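Local coordinates for protein glucose-6-phosphate 1-dehydrogenase (Mycobacterium avium, PDB 4LGV) that probably catalyses the NADP+-dependent oxidation of glucose 6-phosphate to 6-phosphogluconolactone, the entry step of the pentose phosphate pathway, at residues G109-T112 against L116-E119; D275-K280 against F431-A436. All coordinates share one frame; numbering follows the deposited sequence.

Contact 1: residues G109-T112 against L116-E119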
ATOM      1  N   GLY A 109      11.944  14.359 -61.417  1.00 35.65           N
ATOM      2  CA  GLY A 109      11.433  13.225 -62.156  1.00 37.92           C
ATOM      3  C   GLY A 109      10.147  12.712 -61.578  1.00 39.00           C
ATOM      4  O   GLY A 109       9.619  13.293 -60.640  1.00 36.61           O
ATOM      5  N   ASP A 110       9.673  11.608 -62.144  1.00 41.34           N
ATOM      6  CA  ASP A 110       8.448  10.953 -61.734  1.00 41.78           C
ATOM      7  C   ASP A 110       8.821   9.827 -60.781  1.00 41.97           C
ATOM      8  O   ASP A 110       9.563   8.886 -61.144  1.00 43.38           O
ATOM      9  CB  ASP A 110       7.742  10.351 -62.966  1.00 44.24           C
ATOM     10  CG  ASP A 110       6.280   9.911 -62.701  1.00 45.36           C
ATOM     11  OD1 ASP A 110       5.986   9.471 -61.588  1.00 47.23           O
ATOM     12  OD2 ASP A 110       5.434   9.956 -63.628  1.00 49.39           O
ATOM     13  N   VAL A 111       8.246   9.885 -59.588  1.00 39.27           N
ATOM     14  CA  VAL A 111       8.537   8.915 -58.521  1.00 39.73           C
ATOM     15  C   VAL A 111       8.018   7.527 -58.794  1.00 40.74           C
ATOM     16  O   VAL A 111       8.421   6.601 -58.119  1.00 39.70           O
ATOM     17  CB  VAL A 111       7.998   9.381 -57.144  1.00 39.90           C
ATOM     18  CG1 VAL A 111       8.763  10.604 -56.680  1.00 38.50           C
ATOM     19  CG2 VAL A 111       6.515   9.686 -57.200  1.00 40.24           C
ATOM     20  N   THR A 112       7.140   7.372 -59.781  1.00 43.01           N
ATOM     21  CA  THR A 112       6.716   6.033 -60.215  1.00 46.19           C
ATOM     22  C   THR A 112       7.613   5.465 -61.312  1.00 46.75           C
ATOM     23  O   THR A 112       7.416   4.342 -61.706  1.00 50.36           O
ATOM     24  CB  THR A 112       5.234   6.013 -60.725  1.00 47.71           C
ATOM     25  OG1 THR A 112       5.059   6.892 -61.839  1.00 49.13           O
ATOM     26  CG2 THR A 112       4.293   6.442 -59.608  1.00 48.39           C
ATOM     27  N   LEU A 116      14.229   7.715 -62.463  1.00 45.57           N
ATOM     28  CA  LEU A 116      14.533   8.646 -61.396  1.00 42.51           C
ATOM     29  C   LEU A 116      15.491   7.994 -60.390  1.00 41.89           C
ATOM     30  O   LEU A 116      16.434   8.624 -59.919  1.00 40.27           O
ATOM     31  CB  LEU A 116      13.244   9.072 -60.716  1.00 42.16           C
ATOM     32  CG  LEU A 116      13.389  10.080 -59.536  1.00 41.15           C
ATOM     33  CD1 LEU A 116      12.242  11.066 -59.506  1.00 40.95           C
ATOM     34  CD2 LEU A 116      13.352   9.334 -58.224  1.00 42.71           C
ATOM     35  N   TYR A 117      15.260   6.714 -60.103  1.00 39.77           N
ATOM     36  CA  TYR A 117      15.999   5.979 -59.093  1.00 38.05           C
ATOM     37  C   TYR A 117      17.394   5.583 -59.562  1.00 40.22           C
ATOM     38  O   TYR A 117      18.322   5.504 -58.764  1.00 40.80           O
ATOM     39  CB  TYR A 117      15.150   4.800 -58.611  1.00 37.34           C
ATOM     40  CG  TYR A 117      13.869   5.286 -57.976  1.00 36.00           C
ATOM     41  CD1 TYR A 117      12.747   5.558 -58.750  1.00 35.89           C
ATOM     42  CD2 TYR A 117      13.789   5.536 -56.613  1.00 35.50           C
ATOM     43  CE1 TYR A 117      11.587   6.044 -58.189  1.00 35.53           C
ATOM     44  CE2 TYR A 117      12.616   6.010 -56.039  1.00 34.28           C
ATOM     45  CZ  TYR A 117      11.520   6.259 -56.833  1.00 34.37           C
ATOM     46  OH  TYR A 117      10.332   6.765 -56.324  1.00 34.97           O
ATOM     47  N   SER A 118      17.541   5.300 -60.852  1.00 42.91           N
ATOM     48  CA  SER A 118      18.864   5.100 -61.452  1.00 45.65           C
ATOM     49  C   SER A 118      19.687   6.356 -61.297  1.00 45.69           C
ATOM     50  O   SER A 118      20.873   6.305 -60.975  1.00 46.61           O
ATOM     51  CB  SER A 118      18.770   4.794 -62.960  1.00 46.14           C
ATOM     52  OG  SER A 118      18.015   3.633 -63.153  1.00 51.53           O
ATOM     53  N   GLU A 119      19.069   7.481 -61.596  1.00 45.74           N
ATOM     54  CA  GLU A 119      19.723   8.776 -61.393  1.00 50.45           C
ATOM     55  C   GLU A 119      20.098   9.040 -59.912  1.00 44.96           C
ATOM     56  O   GLU A 119      21.218   9.458 -59.583  1.00 45.45           O
ATOM     57  CB  GLU A 119      18.787   9.874 -61.885  1.00 55.48           C
ATOM     58  CG  GLU A 119      19.232  10.554 -63.150  1.00 61.00           C
ATOM     59  CD  GLU A 119      18.372  11.780 -63.436  1.00 64.87           C
ATOM     60  OE1 GLU A 119      17.164  11.588 -63.746  1.00 62.99           O
ATOM     61  OE2 GLU A 119      18.908  12.916 -63.308  1.00 62.47           O
TER

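Contact 2: residues D275-K280 against F431-A436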
ATOM      1  N   ASP A 275      12.405  -0.725 -25.643  1.00 27.65           N
ATOM      2  CA  ASP A 275      11.975  -0.954 -24.288  1.00 27.14           C
ATOM      3  C   ASP A 275      10.817  -0.006 -23.946  1.00 25.03           C
ATOM      4  O   ASP A 275       9.875  -0.398 -23.297  1.00 24.20           O
ATOM      5  CB  ASP A 275      13.132  -0.721 -23.346  1.00 29.37           C
ATOM      6  CG  ASP A 275      14.269  -1.697 -23.588  1.00 29.95           C
ATOM      7  OD1 ASP A 275      14.006  -2.873 -23.919  1.00 31.06           O
ATOM      8  OD2 ASP A 275      15.426  -1.288 -23.362  1.00 32.64           O
ATOM      9  N   LEU A 276      10.899   1.224 -24.384  1.00 22.71           N
ATOM     10  CA  LEU A 276       9.866   2.173 -24.128  1.00 22.19           C
ATOM     11  C   LEU A 276       8.573   1.782 -24.878  1.00 22.35           C
ATOM     12  O   LEU A 276       7.487   1.767 -24.329  1.00 21.81           O
ATOM     13  CB  LEU A 276      10.324   3.576 -24.572  1.00 22.11           C
ATOM     14  CG  LEU A 276       9.240   4.635 -24.724  1.00 22.16           C
ATOM     15  CD1 LEU A 276       8.556   4.879 -23.393  1.00 21.58           C
ATOM     16  CD2 LEU A 276       9.816   5.947 -25.291  1.00 22.25           C
ATOM     17  N   ASN A 277       8.725   1.451 -26.141  1.00 23.48           N
ATOM     18  CA  ASN A 277       7.616   1.032 -26.959  1.00 24.33           C
ATOM     19  C   ASN A 277       6.980  -0.313 -26.539  1.00 23.96           C
ATOM     20  O   ASN A 277       5.794  -0.447 -26.679  1.00 24.04           O
ATOM     21  CB  ASN A 277       8.056   1.016 -28.426  1.00 25.65           C
ATOM     22  CG  ASN A 277       8.139   2.405 -28.994  1.00 26.56           C
ATOM     23  OD1 ASN A 277       7.383   3.287 -28.607  1.00 26.83           O
ATOM     24  ND2 ASN A 277       9.047   2.610 -29.906  1.00 28.66           N
ATOM     25  N   ASP A 278       7.755  -1.244 -25.962  1.00 23.32           N
ATOM     26  CA  ASP A 278       7.171  -2.393 -25.311  1.00 23.22           C
ATOM     27  C   ASP A 278       6.186  -1.929 -24.209  1.00 23.16           C
ATOM     28  O   ASP A 278       5.110  -2.478 -24.101  1.00 22.93           O
ATOM     29  CB  ASP A 278       8.217  -3.304 -24.648  1.00 23.43           C
ATOM     30  CG  ASP A 278       9.032  -4.097 -25.647  1.00 24.20           C
ATOM     31  OD1 ASP A 278       8.712  -4.100 -26.852  1.00 24.96           O
ATOM     32  OD2 ASP A 278      10.076  -4.658 -25.250  1.00 25.03           O
ATOM     33  N   LYS A 279       6.536  -0.909 -23.422  1.00 22.16           N
ATOM     34  CA  LYS A 279       5.679  -0.561 -22.311  1.00 22.22           C
ATOM     35  C   LYS A 279       4.395   0.136 -22.785  1.00 21.95           C
ATOM     36  O   LYS A 279       3.330  -0.082 -22.226  1.00 20.09           O
ATOM     37  CB  LYS A 279       6.413   0.328 -21.327  1.00 22.53           C
ATOM     38  CG  LYS A 279       7.586  -0.357 -20.646  1.00 23.84           C
ATOM     39  CD  LYS A 279       7.117  -1.365 -19.620  1.00 25.32           C
ATOM     40  CE  LYS A 279       7.428  -2.785 -19.980  1.00 27.17           C
ATOM     41  NZ  LYS A 279       6.845  -3.653 -18.893  1.00 28.46           N
ATOM     42  N   LYS A 280       4.527   0.970 -23.820  1.00 21.97           N
ATOM     43  CA  LYS A 280       3.397   1.656 -24.340  1.00 22.94           C
ATOM     44  C   LYS A 280       2.403   0.620 -24.917  1.00 22.88           C
ATOM     45  O   LYS A 280       1.234   0.729 -24.680  1.00 22.29           O
ATOM     46  CB  LYS A 280       3.817   2.653 -25.411  1.00 24.45           C
ATOM     47  CG  LYS A 280       4.620   3.878 -24.947  1.00 26.72           C
ATOM     48  CD  LYS A 280       4.584   4.862 -26.121  1.00 30.26           C
ATOM     49  CE  LYS A 280       5.737   5.815 -26.261  1.00 31.58           C
ATOM     50  NZ  LYS A 280       6.141   5.961 -27.690  1.00 31.83           N
ATOM     51  N   PHE A 431       8.720   8.259 -32.379  1.00 29.09           N
ATOM     52  CA  PHE A 431       8.106   7.663 -33.537  1.00 30.84           C
ATOM     53  C   PHE A 431       7.396   6.369 -33.133  1.00 30.46           C
ATOM     54  O   PHE A 431       8.009   5.414 -32.714  1.00 29.71           O
ATOM     55  CB  PHE A 431       9.155   7.399 -34.591  1.00 32.13           C
ATOM     56  CG  PHE A 431       9.869   8.654 -35.070  1.00 33.30           C
ATOM     57  CD1 PHE A 431       9.288   9.469 -36.010  1.00 34.97           C
ATOM     58  CD2 PHE A 431      11.104   9.009 -34.562  1.00 33.37           C
ATOM     59  CE1 PHE A 431       9.916  10.620 -36.427  1.00 34.63           C
ATOM     60  CE2 PHE A 431      11.746  10.159 -34.986  1.00 32.96           C
ATOM     61  CZ  PHE A 431      11.164  10.950 -35.925  1.00 33.80           C
ATOM     62  N   ALA A 432       6.083   6.365 -33.282  1.00 30.15           N
ATOM     63  CA  ALA A 432       5.280   5.250 -32.880  1.00 30.29           C
ATOM     64  C   ALA A 432       5.665   3.989 -33.649  1.00 30.45           C
ATOM     65  O   ALA A 432       5.971   4.008 -34.848  1.00 32.32           O
ATOM     66  CB  ALA A 432       3.799   5.598 -33.095  1.00 31.03           C
ATOM     67  N   ARG A 433       5.640   2.886 -32.941  1.00 30.64           N
ATOM     68  CA  ARG A 433       6.000   1.600 -33.491  1.00 30.56           C
ATOM     69  C   ARG A 433       4.733   0.899 -33.965  1.00 31.49           C
ATOM     70  O   ARG A 433       3.623   1.193 -33.502  1.00 31.20           O
ATOM     71  CB  ARG A 433       6.718   0.773 -32.435  1.00 30.69           C
ATOM     72  CG  ARG A 433       7.483  -0.426 -32.965  1.00 31.87           C
ATOM     73  CD  ARG A 433       8.301  -1.131 -31.890  1.00 31.95           C
ATOM     74  NE  ARG A 433       7.451  -1.762 -30.864  1.00 32.66           N
ATOM     75  CZ  ARG A 433       7.897  -2.315 -29.721  1.00 32.83           C
ATOM     76  NH1 ARG A 433       9.206  -2.352 -29.434  1.00 32.36           N
ATOM     77  NH2 ARG A 433       7.045  -2.846 -28.860  1.00 32.07           N
ATOM     78  N   GLU A 434       4.911  -0.010 -34.906  1.00 32.76           N
ATOM     79  CA  GLU A 434       3.823  -0.675 -35.609  1.00 34.58           C
ATOM     80  C   GLU A 434       2.757  -1.295 -34.696  1.00 33.76           C
ATOM     81  O   GLU A 434       1.548  -1.149 -34.923  1.00 33.61           O
ATOM     82  CB  GLU A 434       4.490  -1.679 -36.554  1.00 39.08           C
ATOM     83  CG  GLU A 434       3.750  -2.901 -37.052  1.00 43.98           C
ATOM     84  CD  GLU A 434       4.745  -3.979 -37.649  1.00 47.02           C
ATOM     85  OE1 GLU A 434       4.825  -5.106 -37.122  1.00 50.57           O
ATOM     86  OE2 GLU A 434       5.474  -3.723 -38.642  1.00 47.34           O
ATOM     87  N   ASP A 435       3.198  -2.002 -33.673  1.00 31.50           N
ATOM     88  CA  ASP A 435       2.257  -2.680 -32.774  1.00 30.74           C
ATOM     89  C   ASP A 435       1.347  -1.630 -32.074  1.00 30.66           C
ATOM     90  O   ASP A 435       0.160  -1.829 -31.965  1.00 29.57           O
ATOM     91  CB  ASP A 435       2.992  -3.577 -31.776  1.00 29.42           C
ATOM     92  CG  ASP A 435       4.089  -2.827 -30.952  1.00 28.70           C
ATOM     93  OD1 ASP A 435       4.477  -1.658 -31.223  1.00 27.54           O
ATOM     94  OD2 ASP A 435       4.605  -3.441 -30.035  1.00 29.26           O
ATOM     95  N   ALA A 436       1.903  -0.501 -31.675  1.00 30.93           N
ATOM     96  CA  ALA A 436       1.095   0.555 -31.059  1.00 31.26           C
ATOM     97  C   ALA A 436       0.119   1.183 -32.057  1.00 31.97           C
ATOM     98  O   ALA A 436      -1.036   1.465 -31.751  1.00 31.31           O
ATOM     99  CB  ALA A 436       2.000   1.620 -30.484  1.00 30.50           C
TER
HETATM  100  O   HOH W   1       4.971   3.188 -29.990  1.00 26.06           O
HETATM  101  O   HOH W   2       4.843   0.514 -29.252  1.00 27.28           O

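Contact 1: residues G109-T112 against L116-E119
Gly109 and Leu116 face each other where the chain turns back on itself: their CA atoms, 5.6 Å apart, make the nearest backbone approach between the loop 109-112 and the helical residues 116-119. The loop leaves strand 104-108 in an extended form, bends at Val111 and enters helix 114-123 almost at once, which brings the first turn of that helix back against the residues just after the strand. Leu116 fills the angle between them. With CG anti to the backbone N (chi1 -180°) and chi2 at an unusual 144°, CD1 comes over the glycine backbone, 3.4 Å from Gly109 C, while Leu116 CB lies against Asp110 O. The other methyl, CD2, sits over the centre of the Tyr117 ring, 3.7 Å above its plane. Tyr117 reaches across to the loop and gives its hydroxyl proton to the carbonyl oxygen of Val111. The OH–O distance between Tyr117 and Val111 is 2.6 Å, and the donor arrives in the carbonyl plane on a lone pair. Tyr117 OH also touches Val111 CB. Within the loop, Asp110 OD1 takes both the backbone N of Thr112, at 3.0 Å, and Thr112 OG1, at 2.8 Å, from one face of its carboxylate; the first of these bonds closes an Asx turn. Phe36 of strand 32-36 touches Val111, Leu116 and Tyr117, and Ile144 of helix 141-150 adds to Val111 and Tyr117. The whole is a tight strand-loop-helix connection at an edge strand of the parallel sheet in a Rossmann-like dinucleotide-binding domain.

Contact 2: residues D275-K280 against F431-A436
Asp278 OD1 takes two nitrogens of Arg433, NH2 at 2.9 Å and NH1 at 3.2 Å, in an end-on grip on a single oxygen. With Asp435 these residues form a salt-bridge network that ties helix 273-284 to the start of helix 434-449, where Arg433 holds the N-cap position. Both donors have OD1 close to the guanidinium plane, although the carboxylate is turned 53° from it. Asp435 takes the NE side of the same group, one oxygen to each of two nitrogens: its OD1 receives Arg433 NE at 3.0 Å in a nearly straight bond (174°), and its OD2, tilted somewhat from the guanidinium plane, receives NH2 through the syn lone pair. NH1 has a further salt bridge to Asp274, so three carboxylates share this one guanidinium, and their charges are probably balanced in part by it. The bend at chi3 (66°) lays the guanidinium across Asn277, whose CB sits 3.5 Å above the centre of one face. Beyond that face, the Asn277 amide is occupied at its oxygen by Lys280 NZ, itself also bonded to Gln258. Two waters complete the join: one links Asn277 O to Asp435 OD1, and the other donates to Asn277 OD1 at 2.8 Å while accepting from the backbone N of Arg433.

Contact 1 is local, joining a loop to the helix that follows it within the NAD-binding domain, whereas contact 2 brings together parts of the C-terminal domain with 150 residues between them. Their centres lie 33 Å apart, they share no helix or strand, and they do not touch. Contact 1 sits far from the centre of the chain yet is largely buried, and rests on aliphatic and aromatic cover plus one hydroxyl-carbonyl bond. Contact 2, nearer the centre but only partly buried, relies on charge and water between two helices. Another subunit also meets helix 273-284 of contact 2, whereas no other chain of the assembly touches contact 1.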